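Local atomic coordinates of Cry23AA1 (Bacillus thuringiensis, PDB entry 4RHZ), a protein that is probably the aerolysin-type, pore-forming component of a binary crystal toxin, forms a complex with Cry37Aa1 and binds a zinc ion. Residues F34-T39 and T93-K98; N51-T56 and E149-I154; T80-V85 and F218-Q223; G88-T93 and N119-N124; I229-Y234 and Y248-S253. All blocks are in the same frame, centred on the assembly; numbering follows the deposited sequence.

Interaction 1: residues F34-T39 and T93-K98; sequences FNESVT and TSISTK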
# COMPACT_ATOMS: atom_id res chain seq x y z
N PHE A 34 -24.40 5.91 20.87
CA PHE A 34 -24.00 7.19 20.28
C PHE A 34 -22.46 7.32 20.27
O PHE A 34 -21.73 6.39 20.76
CB PHE A 34 -24.65 8.37 21.07
CG PHE A 34 -24.31 8.36 22.55
CD1 PHE A 34 -23.32 9.21 23.06
CD2 PHE A 34 -24.95 7.46 23.45
CE1 PHE A 34 -23.03 9.21 24.46
CE2 PHE A 34 -24.64 7.45 24.83
CZ PHE A 34 -23.68 8.30 25.33
N ASN A 35 -21.99 8.47 19.75
CA ASN A 35 -20.56 8.73 19.49
C ASN A 35 -19.95 7.55 18.76
O ASN A 35 -18.90 7.04 19.19
CB ASN A 35 -19.77 8.92 20.80
CG ASN A 35 -20.21 10.15 21.58
OD1 ASN A 35 -20.83 11.06 21.02
ND2 ASN A 35 -19.93 10.16 22.89
N GLU A 36 -20.62 7.04 17.74
CA GLU A 36 -20.02 6.02 16.87
C GLU A 36 -18.81 6.64 16.17
O GLU A 36 -18.83 7.81 15.74
CB GLU A 36 -21.00 5.56 15.80
CG GLU A 36 -22.18 4.78 16.34
CD GLU A 36 -23.43 5.61 16.43
OE1 GLU A 36 -23.38 6.77 16.89
OE2 GLU A 36 -24.48 5.09 15.98
N SER A 37 -17.76 5.85 16.05
CA SER A 37 -16.52 6.37 15.56
C SER A 37 -15.64 5.25 15.09
O SER A 37 -15.23 4.41 15.91
CB SER A 37 -15.83 7.14 16.68
OG SER A 37 -14.55 7.59 16.25
N VAL A 38 -15.36 5.21 13.79
CA VAL A 38 -14.33 4.32 13.29
C VAL A 38 -13.08 5.16 12.95
O VAL A 38 -13.14 6.10 12.15
CB VAL A 38 -14.83 3.56 12.05
CG1 VAL A 38 -13.67 2.81 11.36
CG2 VAL A 38 -16.02 2.61 12.41
N THR A 39 -11.97 4.87 13.61
CA THR A 39 -10.76 5.60 13.38
C THR A 39 -9.56 4.68 13.07
O THR A 39 -9.36 3.66 13.71
CB THR A 39 -10.42 6.58 14.55
OG1 THR A 39 -10.25 5.84 15.73
CG2 THR A 39 -11.51 7.68 14.76
N THR A 93 -30.65 -2.01 18.32
CA THR A 93 -30.82 -1.27 17.08
C THR A 93 -29.51 -1.39 16.20
O THR A 93 -28.42 -1.67 16.69
CB THR A 93 -31.21 0.18 17.49
OG1 THR A 93 -31.24 1.03 16.36
CG2 THR A 93 -30.24 0.76 18.50
N SER A 94 -29.65 -1.24 14.90
CA SER A 94 -28.51 -1.14 13.96
C SER A 94 -27.38 -0.23 14.41
O SER A 94 -27.62 0.94 14.67
CB SER A 94 -29.02 -0.49 12.67
OG SER A 94 -29.01 -1.46 11.67
N ILE A 95 -26.16 -0.73 14.47
CA ILE A 95 -25.06 0.23 14.69
C ILE A 95 -24.11 0.15 13.48
O ILE A 95 -23.51 -0.91 13.24
CB ILE A 95 -24.29 -0.03 15.98
CG1 ILE A 95 -25.26 -0.32 17.15
CG2 ILE A 95 -23.31 1.14 16.28
CD1 ILE A 95 -24.55 -1.11 18.26
N SER A 96 -23.99 1.24 12.72
CA SER A 96 -23.06 1.28 11.59
C SER A 96 -22.48 2.68 11.30
O SER A 96 -23.06 3.67 11.77
CB SER A 96 -23.70 0.64 10.33
OG SER A 96 -24.77 1.42 9.92
N THR A 97 -21.35 2.75 10.56
CA THR A 97 -20.71 4.02 10.17
C THR A 97 -20.12 3.92 8.75
O THR A 97 -19.44 2.94 8.45
CB THR A 97 -19.50 4.32 11.06
OG1 THR A 97 -19.90 4.41 12.42
CG2 THR A 97 -18.83 5.65 10.69
N LYS A 98 -20.41 4.91 7.89
CA LYS A 98 -19.71 5.09 6.62
C LYS A 98 -18.51 5.93 7.03
O LYS A 98 -18.65 7.06 7.49
CB LYS A 98 -20.56 5.86 5.61
CG LYS A 98 -20.69 5.27 4.16
CD LYS A 98 -19.45 5.52 3.24
CE LYS A 98 -19.62 4.97 1.80
NZ LYS A 98 -18.98 3.59 1.62
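Thr97 OG1 lies 3.7 Å from Glu36 CB and is hydrogen-bonded to the hydroxyl of Tyr120. That hydroxyl gathers several partners: it also bonds to the carbonyl oxygen of Glu166 and, weakly, to the backbone N of Ser37. So although no hydrogen bond runs directly from 34-39 to 93-98, one phenol reaches both. The direct contact is van der Waals, mostly between carbons, with Thr97 OG1 and Glu36 OE2 also lying against carbon. Glu36 lays its aliphatic part over Ile95, CG coming to 3.8 Å from Ile95 CG2, and the two side chains cross at a slant. The bend at chi2 of Glu36 (102°) keeps the carboxylate close to the same methyl, with OE2 4.1 Å from Ile95 CG2. Further along, Val38 and Thr97 slide past each other in opposite directions. Here the touching branch is Val38 CG2, which lies 4.1 Å from Thr97 CB. The strand axes approach to 7.3 Å at 52°, too far and too steep for pairing: each strand bonds within its own sheet, Ser37 and Thr39 to strand 146-179, Thr97 to Tyr118. This is therefore face-to-face packing between the large curled sheet and the four-stranded sheet that holds 96-105. The tyrosine itself packs against Glu36, Val38 and Ile95, so it touches both segments. With no charge pair and no direct polar bond, the contact rests on van der Waals fit, and the shared tyrosine hydroxyl probably supplies much of its directional hold.

Interaction 2: residues N51-T56 and E149-I154; sequences NNQLTT and EAAYII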
# COMPACT_ATOMS: atom_id res chain seq x y z
N ASN A 51 6.82 1.98 -8.61
CA ASN A 51 6.75 2.27 -10.03
C ASN A 51 7.03 1.00 -10.73
O ASN A 51 8.05 0.40 -10.52
CB ASN A 51 7.82 3.34 -10.44
CG ASN A 51 7.38 4.78 -10.09
OD1 ASN A 51 6.21 5.03 -9.65
ND2 ASN A 51 8.29 5.76 -10.31
N ASN A 52 6.11 0.59 -11.58
CA ASN A 52 6.24 -0.56 -12.40
C ASN A 52 6.25 -0.12 -13.88
O ASN A 52 5.36 0.62 -14.34
CB ASN A 52 5.00 -1.50 -12.19
CG ASN A 52 5.00 -2.11 -10.76
OD1 ASN A 52 5.71 -3.10 -10.48
ND2 ASN A 52 4.42 -1.36 -9.82
N GLN A 53 7.18 -0.64 -14.63
CA GLN A 53 7.19 -0.37 -16.02
C GLN A 53 6.36 -1.38 -16.79
O GLN A 53 6.58 -2.60 -16.67
CB GLN A 53 8.62 -0.39 -16.50
CG GLN A 53 8.70 0.30 -17.80
CD GLN A 53 9.65 -0.35 -18.68
OE1 GLN A 53 9.34 -1.39 -19.28
NE2 GLN A 53 10.87 0.27 -18.80
N LEU A 54 5.40 -0.89 -17.58
CA LEU A 54 4.49 -1.77 -18.32
C LEU A 54 4.86 -2.12 -19.74
O LEU A 54 4.93 -3.33 -20.03
CB LEU A 54 3.04 -1.28 -18.31
CG LEU A 54 2.63 -0.96 -16.84
CD1 LEU A 54 1.33 -0.23 -16.90
CD2 LEU A 54 2.55 -2.25 -15.96
N THR A 55 5.05 -1.10 -20.62
CA THR A 55 5.60 -1.32 -21.98
C THR A 55 6.32 -0.07 -22.32
O THR A 55 6.20 0.93 -21.62
CB THR A 55 4.60 -1.21 -23.11
OG1 THR A 55 3.36 -0.72 -22.63
CG2 THR A 55 4.51 -2.39 -23.96
N THR A 56 7.01 -0.13 -23.45
CA THR A 56 7.68 1.01 -23.94
C THR A 56 7.42 1.17 -25.44
O THR A 56 7.19 0.18 -26.19
CB THR A 56 9.20 0.93 -23.68
OG1 THR A 56 9.66 -0.19 -24.43
CG2 THR A 56 9.52 0.60 -22.24
N GLU A 149 12.94 6.35 -26.15
CA GLU A 149 12.20 5.24 -25.54
C GLU A 149 11.22 5.89 -24.57
O GLU A 149 11.68 6.57 -23.61
CB GLU A 149 13.13 4.31 -24.76
CG GLU A 149 13.65 3.13 -25.60
CD GLU A 149 14.89 2.43 -25.03
OE1 GLU A 149 15.24 2.66 -23.86
OE2 GLU A 149 15.55 1.66 -25.76
N ALA A 150 9.92 5.74 -24.84
CA ALA A 150 8.91 6.30 -23.95
C ALA A 150 8.35 5.07 -23.21
O ALA A 150 7.75 4.15 -23.84
CB ALA A 150 7.78 7.08 -24.70
N ALA A 151 8.64 5.01 -21.92
CA ALA A 151 8.18 3.85 -21.08
C ALA A 151 6.95 4.29 -20.26
O ALA A 151 6.93 5.35 -19.66
CB ALA A 151 9.33 3.36 -20.15
N TYR A 152 5.92 3.46 -20.24
CA TYR A 152 4.71 3.76 -19.45
C TYR A 152 4.86 3.13 -18.06
O TYR A 152 5.09 1.92 -17.93
CB TYR A 152 3.50 3.16 -20.20
CG TYR A 152 2.16 3.63 -19.74
CD1 TYR A 152 1.95 4.98 -19.43
CD2 TYR A 152 1.06 2.77 -19.72
CE1 TYR A 152 0.70 5.43 -19.07
CE2 TYR A 152 -0.19 3.22 -19.32
CZ TYR A 152 -0.36 4.51 -19.02
OH TYR A 152 -1.59 4.96 -18.70
N ILE A 153 4.78 3.98 -17.04
CA ILE A 153 5.03 3.59 -15.65
C ILE A 153 3.70 3.70 -14.88
O ILE A 153 3.04 4.76 -14.96
CB ILE A 153 5.99 4.59 -14.89
CG1 ILE A 153 7.49 4.57 -15.33
CG2 ILE A 153 6.02 4.27 -13.44
CD1 ILE A 153 7.87 3.49 -16.24
N ILE A 154 3.30 2.65 -14.15
CA ILE A 154 2.15 2.74 -13.23
C ILE A 154 2.66 2.67 -11.78
O ILE A 154 3.42 1.75 -11.42
CB ILE A 154 1.05 1.71 -13.61
CG1 ILE A 154 -0.34 2.12 -13.09
CG2 ILE A 154 1.41 0.32 -13.15
CD1 ILE A 154 -0.41 2.35 -11.64
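Gln53 runs along its neighbour strand above Ile153 and Ala151. Its CB is 4.0 Å from Ile153 CD1, and CG comes closer to that methyl, at 3.6 Å, while already nearing Ala151. CD passes on over Ala151 CB, and NE2 ends 3.7 Å from that same methyl. NE2 also makes a weak hydrogen bond to the carbonyl oxygen of Lys97 of the Cry37Aa1 chain. With CG anti to the backbone N (chi1 -162°), the side chain heads along the strand toward Ala151, whose CB also meets Thr56 CG2, at 3.5 Å. Between Gln53 and Thr56 the antiparallel ladder slips by one residue, a beta bulge in the long sheet of this aerolysin-type fold. Backbone bonds continue through it: Leu54 N gives to Tyr152 O over 2.8 Å, nearly straight at 177°, and Tyr152 N gives to Thr55 O. Leu54 CD1 approaches the Tyr152 ring obliquely, 4.1 Å from CD2, while that ring stacks with Phe73 and its hydroxyl bonds to Asp136. Near the start of 51-56, Ile153 CG2 lies 3.6 Å from Asn51 CB. The amide of Asn51 is held by Gln155 at OD1 and by the carbonyl of Cys99 of the Cry37Aa1 chain at ND2, and Asn51 and Asn52 pair in parallel with a strand of that chain, carrying the sheet across the interface.

Interaction 3: residues T80-V85 and F218-Q223; sequences TETSAV and FIEGAQ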
# COMPACT_ATOMS: atom_id res chain seq x y z
N THR A 80 -8.60 -3.98 -5.96
CA THR A 80 -9.40 -4.45 -4.81
C THR A 80 -9.45 -3.52 -3.55
O THR A 80 -8.44 -2.92 -3.17
CB THR A 80 -8.90 -5.88 -4.44
OG1 THR A 80 -9.08 -6.75 -5.55
CG2 THR A 80 -9.69 -6.51 -3.32
N GLU A 81 -10.62 -3.42 -2.91
CA GLU A 81 -10.78 -2.86 -1.54
C GLU A 81 -11.62 -3.80 -0.67
O GLU A 81 -12.63 -4.41 -1.12
CB GLU A 81 -11.44 -1.50 -1.55
CG GLU A 81 -10.77 -0.57 -2.48
CD GLU A 81 -11.45 0.78 -2.64
OE1 GLU A 81 -12.63 0.99 -2.25
OE2 GLU A 81 -10.76 1.66 -3.20
N THR A 82 -11.21 -3.90 0.58
CA THR A 82 -11.74 -4.82 1.52
C THR A 82 -11.80 -4.13 2.89
O THR A 82 -10.85 -3.41 3.32
CB THR A 82 -10.92 -6.03 1.54
OG1 THR A 82 -11.03 -6.62 0.27
CG2 THR A 82 -11.42 -7.10 2.60
N SER A 83 -12.97 -4.29 3.52
CA SER A 83 -13.14 -3.94 4.91
C SER A 83 -14.00 -4.97 5.70
O SER A 83 -14.68 -5.83 5.08
CB SER A 83 -13.65 -2.54 5.03
OG SER A 83 -14.99 -2.50 4.60
N ALA A 84 -13.84 -4.97 7.03
CA ALA A 84 -14.64 -5.81 7.97
C ALA A 84 -14.47 -5.27 9.40
O ALA A 84 -13.53 -4.51 9.69
CB ALA A 84 -14.23 -7.25 7.90
N VAL A 85 -15.42 -5.60 10.28
CA VAL A 85 -15.30 -5.43 11.70
C VAL A 85 -14.80 -6.80 12.14
O VAL A 85 -15.28 -7.81 11.67
CB VAL A 85 -16.70 -5.16 12.31
CG1 VAL A 85 -16.73 -5.33 13.89
CG2 VAL A 85 -17.26 -3.81 11.85
N PHE A 218 -10.65 -3.51 10.00
CA PHE A 218 -9.58 -3.05 9.09
C PHE A 218 -10.11 -2.38 7.81
O PHE A 218 -11.28 -2.52 7.49
CB PHE A 218 -8.63 -4.20 8.79
CG PHE A 218 -9.27 -5.32 8.03
CD1 PHE A 218 -9.28 -5.30 6.64
CD2 PHE A 218 -9.87 -6.40 8.71
CE1 PHE A 218 -9.88 -6.35 5.92
CE2 PHE A 218 -10.47 -7.46 8.02
CZ PHE A 218 -10.50 -7.43 6.61
N ILE A 219 -9.24 -1.66 7.09
CA ILE A 219 -9.53 -1.23 5.70
C ILE A 219 -8.24 -1.58 4.93
O ILE A 219 -7.14 -1.24 5.37
CB ILE A 219 -9.88 0.27 5.71
CG1 ILE A 219 -10.14 0.84 4.33
CG2 ILE A 219 -8.78 1.14 6.38
CD1 ILE A 219 -11.23 0.19 3.65
N GLU A 220 -8.34 -2.38 3.88
CA GLU A 220 -7.21 -2.74 3.13
C GLU A 220 -7.49 -2.63 1.62
O GLU A 220 -8.67 -2.62 1.19
CB GLU A 220 -6.70 -4.14 3.50
CG GLU A 220 -7.49 -5.20 2.87
CD GLU A 220 -6.90 -6.61 3.07
OE1 GLU A 220 -5.64 -6.76 3.15
OE2 GLU A 220 -7.69 -7.57 3.11
N GLY A 221 -6.43 -2.54 0.81
CA GLY A 221 -6.56 -2.18 -0.66
C GLY A 221 -5.21 -2.18 -1.41
O GLY A 221 -4.14 -2.20 -0.79
N ALA A 222 -5.28 -2.14 -2.74
CA ALA A 222 -4.11 -2.07 -3.59
C ALA A 222 -4.66 -1.41 -4.83
O ALA A 222 -5.63 -1.90 -5.40
CB ALA A 222 -3.60 -3.50 -3.94
N GLN A 223 -4.09 -0.28 -5.24
CA GLN A 223 -4.51 0.31 -6.54
C GLN A 223 -3.38 1.04 -7.20
O GLN A 223 -2.40 1.45 -6.55
CB GLN A 223 -5.67 1.32 -6.36
CG GLN A 223 -5.30 2.35 -5.41
CD GLN A 223 -6.30 3.48 -5.35
OE1 GLN A 223 -7.10 3.56 -4.38
NE2 GLN A 223 -6.26 4.42 -6.36
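Thr82 and Glu220 form the centre of this antiparallel pairing, each giving its backbone N-H to the other's carbonyl. Glu220 N reaches Thr82 O over 2.8 Å and almost straight, at 173°; the return bond, from Thr82 N to Glu220 O, spans 2.9 Å. Toward one end Phe218 N donates to Ala84 O at 3.1 Å. The carbonyl of Phe218 is taken by the hydroxyl of Tyr118, from the other sheet, while Ser83 CB lies 3.4 Å from Phe218 O. Chi1 of 65° sets the Phe218 ring between its own backbone N and carbonyl carbon and swings it across to 80-85, where Ala84 N lies over the centre of one face. Thr82 CG2 meets the ring edge, 3.7 Å from Phe218 CE1, and Ala84 CB touches Phe218 CE2 at 3.8 Å. Thr82 and Glu220 lie side by side, Thr82 CB to Glu220 CG 3.8 Å. The Thr82 hydroxyl is bound by that of Thr127, and Gln223 OE1 by the side-chain amide of Asn257. The outward backbone groups also have strand partners: Glu81 and Ser83 pair with Thr128 and Thr126, Ile219 and Gly221 with Val161 and Tyr159. Both strands are thus interior to the sheet. Glu81 comes within about 5 Å of the zinc ion, side chain to metal, and His79, Glu130 and His132 bind that ion. Long antiparallel strands of this kind are characteristic of the aerolysin-type fold, and here they run past the zinc site.

Interaction 4: residues G88-T93 and N119-N124; sequences GVKAGT and NYSTTN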
# COMPACT_ATOMS: atom_id res chain seq x y z
N GLY A 88 -16.80 -6.78 17.32
CA GLY A 88 -17.96 -5.90 17.26
C GLY A 88 -18.95 -6.14 18.39
O GLY A 88 -18.66 -6.84 19.36
N VAL A 89 -20.15 -5.56 18.21
CA VAL A 89 -21.19 -5.48 19.23
C VAL A 89 -22.57 -5.49 18.57
O VAL A 89 -22.77 -4.86 17.51
CB VAL A 89 -20.94 -4.27 20.18
CG1 VAL A 89 -21.15 -2.88 19.47
CG2 VAL A 89 -21.72 -4.39 21.54
N LYS A 90 -23.49 -6.28 19.15
CA LYS A 90 -24.89 -6.26 18.74
C LYS A 90 -25.81 -5.86 19.92
O LYS A 90 -25.94 -6.59 20.95
CB LYS A 90 -25.26 -7.63 18.25
CG LYS A 90 -26.75 -7.77 17.77
CD LYS A 90 -26.88 -9.15 17.07
CE LYS A 90 -28.26 -9.41 16.54
NZ LYS A 90 -28.65 -8.37 15.58
N ALA A 91 -26.44 -4.71 19.74
CA ALA A 91 -27.35 -4.08 20.71
C ALA A 91 -28.67 -4.27 20.08
O ALA A 91 -28.81 -5.13 19.22
CB ALA A 91 -27.06 -2.62 20.81
N GLY A 92 -29.67 -3.49 20.43
CA GLY A 92 -30.99 -3.78 19.90
C GLY A 92 -31.30 -3.11 18.56
O GLY A 92 -32.15 -3.57 17.77
N THR A 93 -30.65 -2.01 18.32
CA THR A 93 -30.82 -1.27 17.08
C THR A 93 -29.51 -1.39 16.20
O THR A 93 -28.42 -1.67 16.69
CB THR A 93 -31.21 0.18 17.49
OG1 THR A 93 -31.24 1.03 16.36
CG2 THR A 93 -30.24 0.76 18.50
N ASN A 119 -20.54 -2.10 9.69
CA ASN A 119 -21.66 -2.60 10.46
C ASN A 119 -21.15 -3.33 11.74
O ASN A 119 -20.55 -4.40 11.65
CB ASN A 119 -22.53 -3.51 9.62
CG ASN A 119 -23.72 -4.18 10.47
OD1 ASN A 119 -23.78 -4.13 11.74
ND2 ASN A 119 -24.62 -4.85 9.75
N TYR A 120 -21.39 -2.73 12.90
CA TYR A 120 -20.77 -3.22 14.16
C TYR A 120 -21.18 -4.61 14.60
O TYR A 120 -20.45 -5.26 15.34
CB TYR A 120 -21.00 -2.25 15.31
CG TYR A 120 -20.34 -0.89 15.20
CD1 TYR A 120 -20.19 -0.23 13.98
CD2 TYR A 120 -19.95 -0.21 16.36
CE1 TYR A 120 -19.62 1.09 13.92
CE2 TYR A 120 -19.38 1.06 16.30
CZ TYR A 120 -19.23 1.69 15.08
OH TYR A 120 -18.70 2.94 15.08
N SER A 121 -22.27 -5.10 14.03
CA SER A 121 -22.94 -6.33 14.47
C SER A 121 -22.57 -7.57 13.69
O SER A 121 -23.08 -8.68 14.03
CB SER A 121 -24.47 -6.12 14.42
OG SER A 121 -24.72 -4.92 15.21
N THR A 122 -21.71 -7.43 12.69
CA THR A 122 -21.29 -8.62 11.93
C THR A 122 -19.79 -8.67 11.72
O THR A 122 -19.13 -7.62 11.76
CB THR A 122 -22.07 -8.75 10.56
OG1 THR A 122 -21.61 -9.93 9.90
CG2 THR A 122 -21.79 -7.56 9.58
N THR A 123 -19.22 -9.86 11.54
CA THR A 123 -17.82 -9.98 11.13
C THR A 123 -17.67 -10.25 9.61
O THR A 123 -16.55 -10.58 9.10
CB THR A 123 -17.13 -11.16 11.79
OG1 THR A 123 -17.90 -12.32 11.46
CG2 THR A 123 -17.06 -11.01 13.28
N ASN A 124 -18.79 -10.28 8.91
CA ASN A 124 -18.79 -10.47 7.45
C ASN A 124 -17.81 -9.56 6.76
O ASN A 124 -17.73 -8.32 7.09
CB ASN A 124 -20.14 -10.09 6.93
CG ASN A 124 -21.15 -11.19 7.17
OD1 ASN A 124 -20.82 -12.29 7.72
ND2 ASN A 124 -22.39 -10.92 6.78
O HOH W 1 -26.85 -3.63 17.20
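Val89 meets the turn at Tyr120 and Ser121 through both ends of its backbone. Its N-H donates to Tyr120 O at 2.9 Å. The same oxygen is touched by Gly88 CA at 3.2 Å, a CA-H...O contact. Val89 O lies 3.0 Å from Ser121 OG, a possible hydrogen bond that is not settled, because the hydroxyl proton has another acceptor within reach. Val89 CG1 comes up to the edge of the Tyr120 ring. A water extends the shell: it accepts from Ala91 N at 2.8 Å, gives to Thr93 O at 2.6 Å and sits 3.2 Å from Ser121 OG, so the serine is linked to the chain beyond strand 88-90. What presents Tyr120 and Ser121 is a type I turn from Asn119 to Thr122, reinforced by an Asx turn in which Asn119 OD1 accepts from Ser121 N at 2.9 Å. A following ST turn, Thr122 OG1 with Asn124 N, shapes the exit. Around this, Gly88 and Lys90 bond to the backbone of Gly2, Ile4 and Ile6, on and beside strand 3-5, Val89 packs on Met169 of strand 146-179, and Tyr120 reaches between that strand and 32-40.

Interaction 5: residues I229-Y234 and Y248-S253; sequences IQVTEY and YLINGS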
# COMPACT_ATOMS: atom_id res chain seq x y z
N ILE A 229 4.82 8.90 -17.88
CA ILE A 229 5.48 8.56 -19.16
C ILE A 229 6.92 8.93 -19.01
O ILE A 229 7.25 10.10 -18.76
CB ILE A 229 4.84 9.27 -20.32
CG1 ILE A 229 3.43 8.68 -20.53
CG2 ILE A 229 5.69 9.07 -21.57
CD1 ILE A 229 2.56 9.48 -21.44
N GLN A 230 7.80 7.96 -19.09
CA GLN A 230 9.16 8.23 -18.78
C GLN A 230 9.93 8.20 -20.11
O GLN A 230 9.96 7.18 -20.82
CB GLN A 230 9.68 7.12 -17.82
CG GLN A 230 11.17 7.04 -17.65
CD GLN A 230 11.63 5.73 -17.03
OE1 GLN A 230 11.37 5.50 -15.83
NE2 GLN A 230 12.37 4.90 -17.79
N VAL A 231 10.57 9.32 -20.45
CA VAL A 231 11.15 9.45 -21.82
C VAL A 231 12.64 9.56 -21.78
O VAL A 231 13.21 10.49 -21.15
CB VAL A 231 10.57 10.65 -22.58
CG1 VAL A 231 11.19 10.74 -24.03
CG2 VAL A 231 9.01 10.51 -22.71
N THR A 232 13.28 8.61 -22.45
CA THR A 232 14.74 8.66 -22.66
C THR A 232 15.15 8.97 -24.12
O THR A 232 14.75 8.25 -25.05
CB THR A 232 15.41 7.31 -22.21
OG1 THR A 232 15.10 7.09 -20.81
CG2 THR A 232 16.86 7.40 -22.32
N GLU A 233 15.96 10.01 -24.33
CA GLU A 233 16.50 10.27 -25.70
C GLU A 233 17.92 9.82 -25.73
O GLU A 233 18.65 10.16 -24.85
CB GLU A 233 16.56 11.76 -26.05
CG GLU A 233 15.37 12.55 -25.78
CD GLU A 233 15.47 14.06 -26.22
OE1 GLU A 233 16.55 14.54 -26.73
OE2 GLU A 233 14.45 14.75 -26.05
N TYR A 234 18.29 9.07 -26.75
CA TYR A 234 19.63 8.66 -26.92
C TYR A 234 20.07 8.84 -28.37
O TYR A 234 19.30 8.67 -29.32
CB TYR A 234 19.84 7.23 -26.50
CG TYR A 234 21.26 6.99 -26.06
CD1 TYR A 234 21.66 7.31 -24.75
CD2 TYR A 234 22.21 6.46 -26.94
CE1 TYR A 234 22.97 7.08 -24.32
CE2 TYR A 234 23.52 6.24 -26.52
CZ TYR A 234 23.89 6.56 -25.22
OH TYR A 234 25.16 6.34 -24.79
N TYR A 248 13.69 12.24 -19.05
CA TYR A 248 12.79 13.17 -18.32
C TYR A 248 11.40 12.49 -18.15
O TYR A 248 11.09 11.52 -18.84
CB TYR A 248 12.64 14.55 -19.02
CG TYR A 248 12.17 14.44 -20.47
CD1 TYR A 248 10.83 14.65 -20.81
CD2 TYR A 248 13.07 14.16 -21.50
CE1 TYR A 248 10.39 14.52 -22.13
CE2 TYR A 248 12.65 14.05 -22.85
CZ TYR A 248 11.32 14.25 -23.16
OH TYR A 248 10.89 14.10 -24.48
N LEU A 249 10.58 12.98 -17.22
CA LEU A 249 9.31 12.29 -16.90
C LEU A 249 8.16 13.21 -17.07
O LEU A 249 8.21 14.35 -16.63
CB LEU A 249 9.33 11.82 -15.46
CG LEU A 249 10.49 10.92 -15.05
CD1 LEU A 249 10.54 10.84 -13.53
CD2 LEU A 249 10.42 9.60 -15.65
N ILE A 250 7.13 12.73 -17.74
CA ILE A 250 5.94 13.51 -17.98
C ILE A 250 4.77 12.87 -17.16
O ILE A 250 4.47 11.68 -17.32
CB ILE A 250 5.59 13.44 -19.49
CG1 ILE A 250 6.69 14.06 -20.35
CG2 ILE A 250 4.19 14.09 -19.78
CD1 ILE A 250 6.59 13.55 -21.78
N ASN A 251 4.15 13.63 -16.26
CA ASN A 251 2.93 13.15 -15.59
C ASN A 251 1.85 12.76 -16.55
O ASN A 251 1.54 13.52 -17.48
CB ASN A 251 2.43 14.20 -14.66
CG ASN A 251 3.37 14.39 -13.57
OD1 ASN A 251 3.99 13.42 -13.07
ND2 ASN A 251 3.53 15.63 -13.17
N GLY A 252 1.35 11.54 -16.35
CA GLY A 252 0.23 11.02 -17.12
C GLY A 252 -1.04 11.39 -16.37
O GLY A 252 -1.45 12.53 -16.47
N SER A 253 -1.60 10.48 -15.56
CA SER A 253 -2.87 10.68 -14.86
C SER A 253 -2.78 10.36 -13.35
O SER A 253 -1.94 9.56 -12.94
CB SER A 253 -3.96 9.76 -15.42
OG SER A 253 -4.15 9.87 -16.80
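Tyr248 and Val231 make a two-way backbone pair, and so do Ile229 and Ile250. All four hydrogen bonds are short, from 2.8 Å for Ile250 N to Ile229 O, to 2.9 Å for Ile229 N to Ile250 O. Aromatic contact comes next. The first torsion of Tyr248, 56°, carries its ring across to the partner strand, where Val231 CB stands over one face in a CH-pi contact, 3.9 Å from the ring centroid and 20° off the normal. Val231 CG1 reaches on to the phenol end, 3.6 Å from Tyr248 CZ. At the ring's edge sits Glu233 OE2, 3.7 Å from Tyr248 CE2, its carboxylate plane turned 80° from the ring. Carbon contacts complete the set: Val231 CG2 meets Ile250 CD1 at 4.0 Å, and on the reverse face the Leu249 CD2 methyl presses on the Gln230 CG methylene at 3.3 Å, the two side chains pointing the same way. The amide of Gln230 is committed to the Cry37Aa1 chain, OE1 to Cys99 N and NE2 to Lys97 O. This hairpin therefore has an apolar, aromatic face packed toward strand 126-142 and a reverse face whose chemistry suits binding the partner protein.

How the interactions relate
The contacts are strung along an elongated molecule. Interactions 1 and 4 lie toward one end, centres 10 Å apart and sharing Thr93 and the Tyr120 contact; interaction 3 is near the chain's centre; interactions 2 and 5, centres 9 Å apart, lie on the far side, 43 to 50 Å from the first pair. Strand 67-90 serves interactions 3 and 4, and strand 211-235 serves 3 and 5, while backbone bonds between 149-154 and 229-234 join interactions 2 and 5 side by side. Segments of interactions 1, 2 and 3 alternate along the sequence; interaction 5 closes last. Long strands thus link the two-sheet end to the zinc site and onward to the surface that holds Cry37Aa1.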